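Local atomic coordinates of deacylase (Burkholderia multivorans, PDB entry 5THW), a protein that probably hydrolyses N-carbamoyl amino acids as a dimeric, zinc-dependent amidase of the peptidase M20 family, and here holds N-(aminocarbonyl)-beta-alanine beside two zinc ions. Residues Asn34-Met39 against Gly119-Leu124; Thr147-Ser152 against Gly378-Tyr383; Ala322-Val327 against Leu340-Tyr345. All blocks are in the same frame, centred on the assembly; numbering follows the deposited sequence.

How the contacts relate
From the N terminus, contact 1 comes first: it closes a loop of 79 residues by laying helix 29-39 against helix 117-132, which starts just after the zinc ligand Asp-115. Contact 2 opens further along the chain and spans 225 residues, joining the loop after strand 141-145 to segment 378-383 across the bound ligand. Contact 3 is nested inside that long loop; only 12 residues separate helix segment 322-327 from strand segment 340-345. Contacts 1 and 3 lie on opposite sides of the chain's centre. Contacts 2 and 3 meet where Tyr-383 packs on Phe-344, joining the zinc-binding part to the part of the fold built on strands 225-242 and 337-350, probably the M20 dimerisation domain.

Contact 1 (Asn34-Met39 against Gly119-Leu124); sequences NSLMEM and GVLGGL
The flat group here is the peptide carbonyl of Ser-35, and CD1 of Leu-121 lies over one of its faces, 3.4 Å from Ser-35 O and 3.5 Å from Ser-35 C. The same oxygen also accepts the helical bond from Met-39 N. This is helix-helix packing in the alpha/beta zinc-binding part of an M20-family enzyme: segments 34-39 and 119-124 approach to 10.1 Å between axes, with their directions 139° apart.

Leu-121 carries the contact. Its chi2 of -176° continues the chain straight from CA to CD1, carrying that one methyl well away from its own helix to lie among Ser-35, Leu-36 and Met-39. Serine suits its place by being small: Leu-121 CD1 comes within 3.7 Å of Ser-35 OG. That hydroxyl, although buried, is satisfied by a hydrogen bond to Leu-32 O one turn back. The side chains of Leu-36 and Leu-121 run alongside each other in opposite senses, and Leu-36 also packs on Ile-117, Tyr-118 and Phe-114; its side chain lies about 9 Å from that of the zinc ligand Asp-115. Met-39, bent at chi2 and chi3, lays CG against the same methyl and also touches Trp-69 of helix 57-72. The closest apolar approaches are Leu-36 CD2, 3.5 Å from Leu-121 CD1, and Met-39 CG, 3.8 Å from the same methyl.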
ATOM      1  N   ASN A  34      20.943   8.942 -32.562  1.00 40.60           N
ATOM      2  CA  ASN A  34      21.146   7.501 -32.438  1.00 43.66           C
ATOM      3  C   ASN A  34      21.680   7.125 -31.066  1.00 46.95           C
ATOM      4  O   ASN A  34      21.284   6.096 -30.508  1.00 44.42           O
ATOM      5  CB  ASN A  34      22.072   6.989 -33.537  1.00 39.46           C
ATOM      6  CG  ASN A  34      21.390   6.956 -34.896  1.00 51.10           C
ATOM      7  OD1 ASN A  34      20.155   6.945 -34.982  1.00 51.56           O
ATOM      8  ND2 ASN A  34      22.185   6.910 -35.962  1.00 51.39           N
ATOM      9  N   SER A  35      22.576   7.939 -30.503  1.00 51.67           N
ATOM     10  CA  SER A  35      23.053   7.656 -29.154  1.00 45.96           C
ATOM     11  C   SER A  35      21.892   7.622 -28.165  1.00 40.58           C
ATOM     12  O   SER A  35      21.881   6.804 -27.238  1.00 39.24           O
ATOM     13  CB  SER A  35      24.114   8.681 -28.732  1.00 45.11           C
ATOM     14  OG  SER A  35      23.585   9.991 -28.610  1.00 50.58           O
ATOM     15  N   LEU A  36      20.896   8.494 -28.358  1.00 32.50           N
ATOM     16  CA  LEU A  36      19.709   8.478 -27.509  1.00 34.01           C
ATOM     17  C   LEU A  36      18.883   7.212 -27.718  1.00 41.30           C
ATOM     18  O   LEU A  36      18.385   6.623 -26.749  1.00 37.42           O
ATOM     19  CB  LEU A  36      18.861   9.720 -27.772  1.00 36.20           C
ATOM     20  CG  LEU A  36      19.360  10.980 -27.068  1.00 38.20           C
ATOM     21  CD1 LEU A  36      18.730  12.216 -27.679  1.00 45.03           C
ATOM     22  CD2 LEU A  36      19.054  10.888 -25.589  1.00 39.66           C
ATOM     23  N   MET A  37      18.706   6.790 -28.975  1.00 42.62           N
ATOM     24  CA  MET A  37      17.975   5.554 -29.239  1.00 41.16           C
ATOM     25  C   MET A  37      18.697   4.342 -28.672  1.00 46.89           C
ATOM     26  O   MET A  37      18.055   3.376 -28.239  1.00 47.42           O
ATOM     27  CB  MET A  37      17.752   5.374 -30.741  1.00 31.93           C
ATOM     28  CG  MET A  37      16.986   6.508 -31.397  1.00 49.18           C
ATOM     29  SD  MET A  37      15.332   6.756 -30.713  1.00 54.16           S
ATOM     30  CE  MET A  37      15.591   8.165 -29.634  1.00 52.20           C
ATOM     31  N   GLU A  38      20.028   4.369 -28.671  1.00 43.41           N
ATOM     32  CA  GLU A  38      20.785   3.236 -28.156  1.00 44.58           C
ATOM     33  C   GLU A  38      20.659   3.141 -26.639  1.00 46.06           C
ATOM     34  O   GLU A  38      20.509   2.042 -26.088  1.00 39.72           O
ATOM     35  CB  GLU A  38      22.247   3.353 -28.590  1.00 35.34           C
ATOM     36  CG  GLU A  38      23.024   2.082 -28.425  1.00 49.36           C
ATOM     37  CD  GLU A  38      22.462   0.971 -29.291  1.00 62.29           C
ATOM     38  OE1 GLU A  38      21.946   1.282 -30.391  1.00 60.67           O
ATOM     39  OE2 GLU A  38      22.536  -0.209 -28.876  1.00 70.06           O
ATOM     40  N   MET A  39      20.740   4.286 -25.947  1.00 42.83           N
ATOM     41  CA  MET A  39      20.584   4.302 -24.495  1.00 36.99           C
ATOM     42  C   MET A  39      19.176   3.905 -24.072  1.00 36.64           C
ATOM     43  O   MET A  39      18.994   3.358 -22.980  1.00 37.24           O
ATOM     44  CB  MET A  39      20.916   5.688 -23.944  1.00 34.82           C
ATOM     45  CG  MET A  39      22.389   5.920 -23.696  1.00 43.33           C
ATOM     46  SD  MET A  39      23.029   4.855 -22.400  1.00 58.51           S
ATOM     47  CE  MET A  39      21.932   5.256 -21.046  1.00 61.65           C
ATOM     48  N   GLY A 119      20.717  15.529 -21.677  1.00 32.68           N
ATOM     49  CA  GLY A 119      21.769  16.447 -21.270  1.00 31.51           C
ATOM     50  C   GLY A 119      23.135  15.789 -21.245  1.00 40.17           C
ATOM     51  O   GLY A 119      24.147  16.418 -21.575  1.00 42.35           O
ATOM     52  N   VAL A 120      23.184  14.515 -20.845  1.00 39.23           N
ATOM     53  CA  VAL A 120      24.447  13.785 -20.859  1.00 45.18           C
ATOM     54  C   VAL A 120      24.901  13.543 -22.292  1.00 39.93           C
ATOM     55  O   VAL A 120      26.009  13.928 -22.682  1.00 42.51           O
ATOM     56  CB  VAL A 120      24.309  12.467 -20.077  1.00 49.37           C
ATOM     57  CG1 VAL A 120      25.592  11.662 -20.151  1.00 36.50           C
ATOM     58  CG2 VAL A 120      23.931  12.750 -18.626  1.00 50.54           C
ATOM     59  N   LEU A 121      24.032  12.943 -23.115  1.00 41.36           N
ATOM     60  CA  LEU A 121      24.424  12.618 -24.484  1.00 46.52           C
ATOM     61  C   LEU A 121      24.638  13.870 -25.326  1.00 47.81           C
ATOM     62  O   LEU A 121      25.489  13.872 -26.225  1.00 50.33           O
ATOM     63  CB  LEU A 121      23.381  11.708 -25.127  1.00 31.11           C
ATOM     64  CG  LEU A 121      23.254  10.331 -24.465  1.00 38.18           C
ATOM     65  CD1 LEU A 121      22.275   9.448 -25.214  1.00 33.03           C
ATOM     66  CD2 LEU A 121      24.607   9.639 -24.330  1.00 31.93           C
ATOM     67  N   GLY A 122      23.896  14.943 -25.047  1.00 46.04           N
ATOM     68  CA  GLY A 122      24.166  16.204 -25.717  1.00 40.09           C
ATOM     69  C   GLY A 122      25.561  16.722 -25.423  1.00 46.54           C
ATOM     70  O   GLY A 122      26.246  17.225 -26.315  1.00 60.13           O
ATOM     71  N   GLY A 123      26.012  16.579 -24.172  1.00 41.55           N
ATOM     72  CA  GLY A 123      27.375  16.969 -23.849  1.00 44.70           C
ATOM     73  C   GLY A 123      28.400  16.092 -24.540  1.00 43.86           C
ATOM     74  O   GLY A 123      29.442  16.572 -24.993  1.00 45.15           O
ATOM     75  N   LEU A 124      28.104  14.797 -24.652  1.00 42.56           N
ATOM     76  CA  LEU A 124      28.961  13.900 -25.417  1.00 49.07           C
ATOM     77  C   LEU A 124      29.045  14.340 -26.873  1.00 52.55           C
ATOM     78  O   LEU A 124      30.122  14.304 -27.483  1.00 57.50           O
ATOM     79  CB  LEU A 124      28.431  12.471 -25.315  1.00 56.26           C
ATOM     80  CG  LEU A 124      29.133  11.389 -26.134  1.00 61.18           C
ATOM     81  CD1 LEU A 124      30.621  11.293 -25.779  1.00 53.08           C
ATOM     82  CD2 LEU A 124      28.429  10.054 -25.935  1.00 60.34           C
TER

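Contact 2 (Thr147-Ser152 against Gly378-Tyr383); sequences TNEEGS and GHDACY. With ZN (zinc ion), chain F; URP (N-(aminocarbonyl)-beta-alanine), chain G.
Glu-149 reaches across to Asp-380, Gly-378 and the ligand. Its CB passes Asp-380 OD2 at 3.7 Å, and CG lies before the Asp-380 carboxylate, almost equally far from both oxygens, 3.2 Å from OD2. A bend about CB-CG (chi2 -86°) brings the carboxylate up to the bound N-(aminocarbonyl)-beta-alanine, URP, its plane 77° from that of Asp-380. OE1 lies 3.0 Å from URP N3. OE2 lies equally near Gly-378 O, but both are acceptors; a water weakly bonded to OE2 links it instead to His-379 ND1. Glu-149 belongs to the first zinc ion's binding site, its side chain about 4 Å from that ion. Another water donates to both Thr-147 O and Asp-380 OD1. Gly-378 N donates to URP O42 (2.6 Å, 171°), and its O accepts from URP N1.

The Glu-150 carboxylate chelates the second zinc unevenly, OE2 at 2.1 Å and OE1 at 2.6 Å; URP O2, Asp-115 and His-403 complete this half of the M20 dizinc centre. Asn-296 ND2 of the second subunit bonds to both Glu-150 O and the ligand, so the neighbouring subunit completes the pocket. The 147-152 loop follows strand 141-145, Asp-380 OD1 bonds to Ser-161 of helix 159-164, and Ala-381 packs on strand 390-395.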
ATOM      1  N   THR A 147      24.589  11.500  -9.763  1.00 50.10           N
ATOM      2  CA  THR A 147      23.964  10.316  -9.183  1.00 41.35           C
ATOM      3  C   THR A 147      22.589  10.625  -8.604  1.00 44.16           C
ATOM      4  O   THR A 147      22.397  11.642  -7.931  1.00 39.16           O
ATOM      5  CB  THR A 147      24.861   9.728  -8.089  1.00 36.89           C
ATOM      6  OG1 THR A 147      26.123   9.357  -8.655  1.00 38.87           O
ATOM      7  CG2 THR A 147      24.220   8.503  -7.439  1.00 30.94           C
ATOM      8  N   ASN A 148      21.639   9.721  -8.861  1.00 49.07           N
ATOM      9  CA  ASN A 148      20.325   9.712  -8.217  1.00 46.53           C
ATOM     10  C   ASN A 148      19.690  11.103  -8.228  1.00 41.95           C
ATOM     11  O   ASN A 148      19.230  11.618  -7.202  1.00 40.14           O
ATOM     12  CB  ASN A 148      20.436   9.176  -6.787  1.00 46.34           C
ATOM     13  CG  ASN A 148      19.078   8.953  -6.138  1.00 42.04           C
ATOM     14  OD1 ASN A 148      18.178   8.385  -6.746  1.00 39.55           O
ATOM     15  ND2 ASN A 148      18.915   9.445  -4.915  1.00 28.66           N
ATOM     16  N   GLU A 149      19.639  11.706  -9.422  1.00 35.39           N
ATOM     17  CA  GLU A 149      19.039  13.035  -9.541  1.00 45.33           C
ATOM     18  C   GLU A 149      17.533  12.990  -9.334  1.00 40.70           C
ATOM     19  O   GLU A 149      16.958  13.922  -8.764  1.00 34.34           O
ATOM     20  CB  GLU A 149      19.384  13.664 -10.890  1.00 43.58           C
ATOM     21  CG  GLU A 149      18.902  15.087 -11.058  1.00 32.51           C
ATOM     22  CD  GLU A 149      17.470  15.168 -11.557  1.00 41.17           C
ATOM     23  OE1 GLU A 149      16.951  14.149 -12.064  1.00 46.01           O
ATOM     24  OE2 GLU A 149      16.867  16.256 -11.453  1.00 44.28           O
ATOM     25  N   GLU A 150      16.882  11.913  -9.790  1.00 41.21           N
ATOM     26  CA  GLU A 150      15.424  11.830  -9.755  1.00 39.48           C
ATOM     27  C   GLU A 150      14.878  11.880  -8.335  1.00 38.07           C
ATOM     28  O   GLU A 150      13.784  12.413  -8.112  1.00 38.14           O
ATOM     29  CB  GLU A 150      14.949  10.544 -10.445  1.00 38.18           C
ATOM     30  CG  GLU A 150      15.040  10.567 -11.965  1.00 38.49           C
ATOM     31  CD  GLU A 150      14.007  11.483 -12.605  1.00 39.52           C
ATOM     32  OE1 GLU A 150      13.157  12.038 -11.875  1.00 41.55           O
ATOM     33  OE2 GLU A 150      14.058  11.659 -13.839  1.00 45.44           O
ATOM     34  N   GLY A 151      15.607  11.333  -7.367  1.00 38.32           N
ATOM     35  CA  GLY A 151      15.094  11.312  -6.011  1.00 34.05           C
ATOM     36  C   GLY A 151      13.934  10.368  -5.804  1.00 31.65           C
ATOM     37  O   GLY A 151      13.160  10.543  -4.859  1.00 35.74           O
ATOM     38  N   SER A 152      13.797   9.358  -6.660  1.00 42.22           N
ATOM     39  CA  SER A 152      12.686   8.418  -6.566  1.00 45.45           C
ATOM     40  C   SER A 152      13.041   7.213  -5.696  1.00 43.08           C
ATOM     41  O   SER A 152      12.387   6.957  -4.681  1.00 44.14           O
ATOM     42  CB  SER A 152      12.274   7.970  -7.973  1.00 40.83           C
ATOM     43  OG  SER A 152      11.130   7.138  -7.943  1.00 25.99           O
ATOM     44  N   GLY A 378      13.397  20.517 -10.789  1.00 41.40           N
ATOM     45  CA  GLY A 378      14.718  20.739 -10.255  1.00 35.55           C
ATOM     46  C   GLY A 378      15.731  20.005 -11.114  1.00 48.46           C
ATOM     47  O   GLY A 378      15.456  18.931 -11.648  1.00 56.31           O
ATOM     48  N   HIS A 379      16.905  20.604 -11.250  1.00 42.62           N
ATOM     49  CA  HIS A 379      17.961  19.985 -12.022  1.00 38.51           C
ATOM     50  C   HIS A 379      19.250  20.166 -11.245  1.00 39.56           C
ATOM     51  O   HIS A 379      19.344  21.014 -10.352  1.00 38.99           O
ATOM     52  CB  HIS A 379      18.055  20.593 -13.431  1.00 41.38           C
ATOM     53  CG  HIS A 379      16.745  20.610 -14.162  1.00 45.58           C
ATOM     54  ND1 HIS A 379      16.178  19.477 -14.705  1.00 42.17           N
ATOM     55  CD2 HIS A 379      15.897  21.628 -14.443  1.00 43.43           C
ATOM     56  CE1 HIS A 379      15.030  19.795 -15.280  1.00 42.73           C
ATOM     57  NE2 HIS A 379      14.839  21.094 -15.139  1.00 42.76           N
ATOM     58  N   ASP A 380      20.238  19.335 -11.577  1.00 34.02           N
ATOM     59  CA  ASP A 380      21.555  19.467 -10.965  1.00 31.95           C
ATOM     60  C   ASP A 380      22.134  20.863 -11.173  1.00 38.35           C
ATOM     61  O   ASP A 380      22.931  21.335 -10.355  1.00 44.81           O
ATOM     62  CB  ASP A 380      22.468  18.382 -11.520  1.00 36.62           C
ATOM     63  CG  ASP A 380      21.933  16.975 -11.236  1.00 51.19           C
ATOM     64  OD1 ASP A 380      21.794  16.606 -10.045  1.00 52.92           O
ATOM     65  OD2 ASP A 380      21.624  16.247 -12.207  1.00 52.95           O
ATOM     66  N   ALA A 381      21.743  21.539 -12.260  1.00 41.23           N
ATOM     67  CA  ALA A 381      22.159  22.920 -12.482  1.00 42.82           C
ATOM     68  C   ALA A 381      21.662  23.847 -11.377  1.00 50.08           C
ATOM     69  O   ALA A 381      22.267  24.900 -11.137  1.00 57.28           O
ATOM     70  CB  ALA A 381      21.663  23.405 -13.841  1.00 44.83           C
ATOM     71  N   CYS A 382      20.558  23.491 -10.708  1.00 45.29           N
ATOM     72  CA  CYS A 382      20.043  24.342  -9.636  1.00 41.51           C
ATOM     73  C   CYS A 382      21.007  24.400  -8.456  1.00 42.10           C
ATOM     74  O   CYS A 382      21.146  25.447  -7.814  1.00 48.01           O
ATOM     75  CB  CYS A 382      18.665  23.859  -9.182  1.00 40.53           C
ATOM     76  SG  CYS A 382      17.368  23.929 -10.450  1.00 49.97           S
ATOM     77  N   TYR A 383      21.657  23.277  -8.133  1.00 39.31           N
ATOM     78  CA  TYR A 383      22.678  23.282  -7.089  1.00 47.36           C
ATOM     79  C   TYR A 383      24.021  23.793  -7.602  1.00 49.01           C
ATOM     80  O   TYR A 383      24.718  24.530  -6.892  1.00 48.83           O
ATOM     81  CB  TYR A 383      22.809  21.883  -6.480  1.00 43.76           C
ATOM     82  CG  TYR A 383      21.760  21.605  -5.424  1.00 44.98           C
ATOM     83  CD1 TYR A 383      21.217  22.649  -4.678  1.00 46.39           C
ATOM     84  CD2 TYR A 383      21.294  20.316  -5.182  1.00 45.63           C
ATOM     85  CE1 TYR A 383      20.260  22.416  -3.706  1.00 43.58           C
ATOM     86  CE2 TYR A 383      20.332  20.069  -4.204  1.00 43.21           C
ATOM     87  CZ  TYR A 383      19.817  21.126  -3.472  1.00 44.23           C
ATOM     88  OH  TYR A 383      18.863  20.911  -2.499  1.00 38.88           O
TER
HETATM   89 ZN    ZN F 502      12.779  13.349 -14.084  0.79 35.26          ZN
HETATM   90  O2  URP G 503      12.523  15.559 -13.593  1.00 47.16           O
HETATM   91  C2  URP G 503      13.644  15.704 -13.142  1.00 43.79           C
HETATM   92  N3  URP G 503      14.692  15.128 -13.715  1.00 52.74           N
HETATM   93  N1  URP G 503      13.856  16.425 -12.050  1.00 47.69           N
HETATM   94  C6  URP G 503      13.856  15.801 -10.737  1.00 48.67           C
HETATM   95  C5  URP G 503      13.648  16.813  -9.619  1.00 42.26           C
HETATM   96  C4  URP G 503      12.224  17.297  -9.712  1.00 53.81           C
HETATM   97  O42 URP G 503      12.013  18.465 -10.111  1.00 61.69           O
HETATM   98  O41 URP G 503      11.308  16.508  -9.390  1.00 49.55           O
HETATM   99  O   HOH W   1      22.309  14.353  -7.988  1.00 43.06           O
HETATM  100  O   HOH W   2      17.192  17.090 -14.157  1.00 28.78           O

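Contact 3 (Ala322-Val327 against Leu340-Tyr345); sequences ALRDGV and LEQIFY
Helix segment 322-327 and strand segment 340-345 run nearly antiparallel, 162° between their directions and 11.0 Å between axes, with Arg-324 and Leu-340 nearest in the backbone. That separation is bridged by side chains. Arg-324 reaches across to the strand; its chain is extended from CG to NE, and its guanidinium lies with Leu-340 CD2 over one face, 3.5 Å from NH1. At the edge of the same group, and almost in its plane, Gln-342 OE1 accepts a hydrogen bond from NH2 (3.3 Å, N-H...O 147°). Relative to the amide, NH2 stands 52° out of the carbonyl plane, off the lone pairs. Arg-235 NH1 also donates to OE1; the carbonyl oxygen of the amide can accept from both, and the long glutamine side chain brings it there. The strongest partner of Arg-324 is Asp-320, one turn back, which forms a salt bridge with NE.

Leu-340 divides its two branches: CD2 lies against the guanidinium face, while CD1 meets Val-327 CG1 at 3.9 Å. The branched valine offers both methyls to it, an apolar contact beside the polar one.

Further along the strand, Ile-343 and Phe-344 form a classic beta bulge opposite Trp-236. Strand 337-350 pairs antiparallel with strand 225-242; helix 313-334 lies beside helix 259-275, with Leu-323 reaching strand 297-310, consistent with the alpha/beta sandwich of M20 dimerisation domains.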
ATOM      1  N   ALA A 322      -0.020  26.204   5.189  1.00 43.36           N
ATOM      2  CA  ALA A 322      -1.333  25.603   5.001  1.00 39.27           C
ATOM      3  C   ALA A 322      -1.274  24.092   5.192  1.00 44.96           C
ATOM      4  O   ALA A 322      -2.177  23.501   5.796  1.00 46.92           O
ATOM      5  CB  ALA A 322      -1.873  25.956   3.615  1.00 37.27           C
ATOM      6  N   LEU A 323      -0.196  23.455   4.724  1.00 44.36           N
ATOM      7  CA  LEU A 323      -0.057  22.009   4.868  1.00 38.27           C
ATOM      8  C   LEU A 323       0.049  21.604   6.333  1.00 36.72           C
ATOM      9  O   LEU A 323      -0.652  20.695   6.786  1.00 40.67           O
ATOM     10  CB  LEU A 323       1.159  21.514   4.092  1.00 34.37           C
ATOM     11  CG  LEU A 323       1.503  20.040   4.353  1.00 31.88           C
ATOM     12  CD1 LEU A 323       0.447  19.123   3.760  1.00 26.13           C
ATOM     13  CD2 LEU A 323       2.879  19.694   3.806  1.00 33.15           C
ATOM     14  N   ARG A 324       0.946  22.250   7.079  1.00 39.28           N
ATOM     15  CA  ARG A 324       1.137  21.904   8.486  1.00 41.45           C
ATOM     16  C   ARG A 324      -0.127  22.152   9.298  1.00 44.96           C
ATOM     17  O   ARG A 324      -0.434  21.394  10.226  1.00 50.55           O
ATOM     18  CB  ARG A 324       2.313  22.684   9.060  1.00 35.19           C
ATOM     19  CG  ARG A 324       3.637  22.284   8.425  1.00 37.16           C
ATOM     20  CD  ARG A 324       4.746  23.216   8.848  1.00 46.25           C
ATOM     21  NE  ARG A 324       5.986  22.954   8.131  1.00 41.97           N
ATOM     22  CZ  ARG A 324       6.929  22.123   8.543  1.00 47.51           C
ATOM     23  NH1 ARG A 324       6.773  21.458   9.678  1.00 48.01           N
ATOM     24  NH2 ARG A 324       8.025  21.964   7.814  1.00 56.29           N
ATOM     25  N   ASP A 325      -0.850  23.232   8.989  1.00 43.54           N
ATOM     26  CA  ASP A 325      -2.105  23.517   9.681  1.00 45.14           C
ATOM     27  C   ASP A 325      -3.181  22.491   9.333  1.00 42.82           C
ATOM     28  O   ASP A 325      -3.873  21.977  10.219  1.00 50.75           O
ATOM     29  CB  ASP A 325      -2.584  24.931   9.339  1.00 54.22           C
ATOM     30  CG  ASP A 325      -3.847  25.314  10.086  1.00 61.43           C
ATOM     31  OD1 ASP A 325      -3.749  25.735  11.257  1.00 64.07           O
ATOM     32  OD2 ASP A 325      -4.943  25.170   9.506  1.00 63.01           O
ATOM     33  N   GLY A 326      -3.336  22.175   8.047  1.00 34.38           N
ATOM     34  CA  GLY A 326      -4.360  21.221   7.651  1.00 33.64           C
ATOM     35  C   GLY A 326      -4.079  19.810   8.140  1.00 46.10           C
ATOM     36  O   GLY A 326      -5.006  19.071   8.489  1.00 48.41           O
ATOM     37  N   VAL A 327      -2.801  19.415   8.154  1.00 39.65           N
ATOM     38  CA  VAL A 327      -2.416  18.086   8.631  1.00 35.14           C
ATOM     39  C   VAL A 327      -2.762  17.919  10.106  1.00 34.50           C
ATOM     40  O   VAL A 327      -3.317  16.894  10.519  1.00 33.34           O
ATOM     41  CB  VAL A 327      -0.918  17.848   8.376  1.00 33.64           C
ATOM     42  CG1 VAL A 327      -0.409  16.663   9.199  1.00 34.53           C
ATOM     43  CG2 VAL A 327      -0.689  17.607   6.887  1.00 33.27           C
ATOM     44  N   LEU A 340       5.651  14.462  10.767  1.00 46.36           N
ATOM     45  CA  LEU A 340       5.781  15.265   9.559  1.00 39.65           C
ATOM     46  C   LEU A 340       7.192  15.826   9.499  1.00 46.13           C
ATOM     47  O   LEU A 340       7.596  16.592  10.380  1.00 50.33           O
ATOM     48  CB  LEU A 340       4.734  16.384   9.533  1.00 30.12           C
ATOM     49  CG  LEU A 340       4.638  17.270   8.284  1.00 34.03           C
ATOM     50  CD1 LEU A 340       3.220  17.764   8.105  1.00 31.45           C
ATOM     51  CD2 LEU A 340       5.585  18.467   8.370  1.00 35.29           C
ATOM     52  N   GLU A 341       7.943  15.438   8.473  1.00 47.59           N
ATOM     53  CA  GLU A 341       9.290  15.946   8.263  1.00 52.34           C
ATOM     54  C   GLU A 341       9.385  16.557   6.874  1.00 49.84           C
ATOM     55  O   GLU A 341       9.062  15.899   5.877  1.00 51.11           O
ATOM     56  CB  GLU A 341      10.351  14.848   8.425  1.00 44.84           C
ATOM     57  CG  GLU A 341      11.778  15.396   8.388  1.00 55.15           C
ATOM     58  CD  GLU A 341      12.860  14.321   8.426  1.00 66.53           C
ATOM     59  OE1 GLU A 341      14.017  14.633   8.062  1.00 71.65           O
ATOM     60  OE2 GLU A 341      12.563  13.172   8.816  1.00 65.60           O
ATOM     61  N   GLN A 342       9.815  17.815   6.814  1.00 45.18           N
ATOM     62  CA  GLN A 342      10.223  18.423   5.552  1.00 44.91           C
ATOM     63  C   GLN A 342      11.635  17.937   5.247  1.00 46.72           C
ATOM     64  O   GLN A 342      12.588  18.291   5.950  1.00 52.24           O
ATOM     65  CB  GLN A 342      10.143  19.944   5.652  1.00 40.88           C
ATOM     66  CG  GLN A 342      10.619  20.713   4.434  1.00 34.33           C
ATOM     67  CD  GLN A 342      10.385  22.208   4.578  1.00 36.46           C
ATOM     68  OE1 GLN A 342       9.282  22.644   4.885  1.00 51.59           O
ATOM     69  NE2 GLN A 342      11.423  22.996   4.376  1.00 35.78           N
ATOM     70  N   ILE A 343      11.774  17.139   4.185  1.00 41.92           N
ATOM     71  CA  ILE A 343      13.027  16.450   3.889  1.00 40.06           C
ATOM     72  C   ILE A 343      13.816  17.114   2.777  1.00 40.86           C
ATOM     73  O   ILE A 343      14.932  16.674   2.480  1.00 46.72           O
ATOM     74  CB  ILE A 343      12.776  14.969   3.543  1.00 35.48           C
ATOM     75  CG1 ILE A 343      11.855  14.859   2.323  1.00 29.66           C
ATOM     76  CG2 ILE A 343      12.202  14.241   4.746  1.00 25.88           C
ATOM     77  CD1 ILE A 343      11.920  13.528   1.620  1.00 35.46           C
ATOM     78  N   PHE A 344      13.272  18.151   2.142  1.00 37.91           N
ATOM     79  CA  PHE A 344      13.941  18.766   1.005  1.00 37.51           C
ATOM     80  C   PHE A 344      13.416  20.180   0.866  1.00 44.77           C
ATOM     81  O   PHE A 344      12.199  20.389   0.888  1.00 47.13           O
ATOM     82  CB  PHE A 344      13.663  17.951  -0.262  1.00 40.71           C
ATOM     83  CG  PHE A 344      14.462  18.367  -1.466  1.00 39.70           C
ATOM     84  CD1 PHE A 344      15.834  18.514  -1.393  1.00 34.03           C
ATOM     85  CD2 PHE A 344      13.843  18.523  -2.698  1.00 40.42           C
ATOM     86  CE1 PHE A 344      16.565  18.857  -2.513  1.00 29.32           C
ATOM     87  CE2 PHE A 344      14.569  18.861  -3.817  1.00 42.42           C
ATOM     88  CZ  PHE A 344      15.935  19.025  -3.725  1.00 37.67           C
ATOM     89  N   TYR A 345      14.327  21.146   0.756  1.00 40.01           N
ATOM     90  CA  TYR A 345      13.919  22.518   0.496  1.00 40.36           C
ATOM     91  C   TYR A 345      15.057  23.286  -0.153  1.00 46.70           C
ATOM     92  O   TYR A 345      16.189  23.251   0.342  1.00 46.20           O
ATOM     93  CB  TYR A 345      13.478  23.214   1.785  1.00 32.03           C
ATOM     94  CG  TYR A 345      13.366  24.716   1.663  1.00 43.94           C
ATOM     95  CD1 TYR A 345      12.465  25.293   0.779  1.00 54.40           C
ATOM     96  CD2 TYR A 345      14.136  25.558   2.454  1.00 48.10           C
ATOM     97  CE1 TYR A 345      12.342  26.670   0.666  1.00 55.81           C
ATOM     98  CE2 TYR A 345      14.020  26.936   2.353  1.00 54.77           C
ATOM     99  CZ  TYR A 345      13.119  27.485   1.456  1.00 57.50           C
ATOM    100  OH  TYR A 345      12.997  28.850   1.346  1.00 60.54           O
TER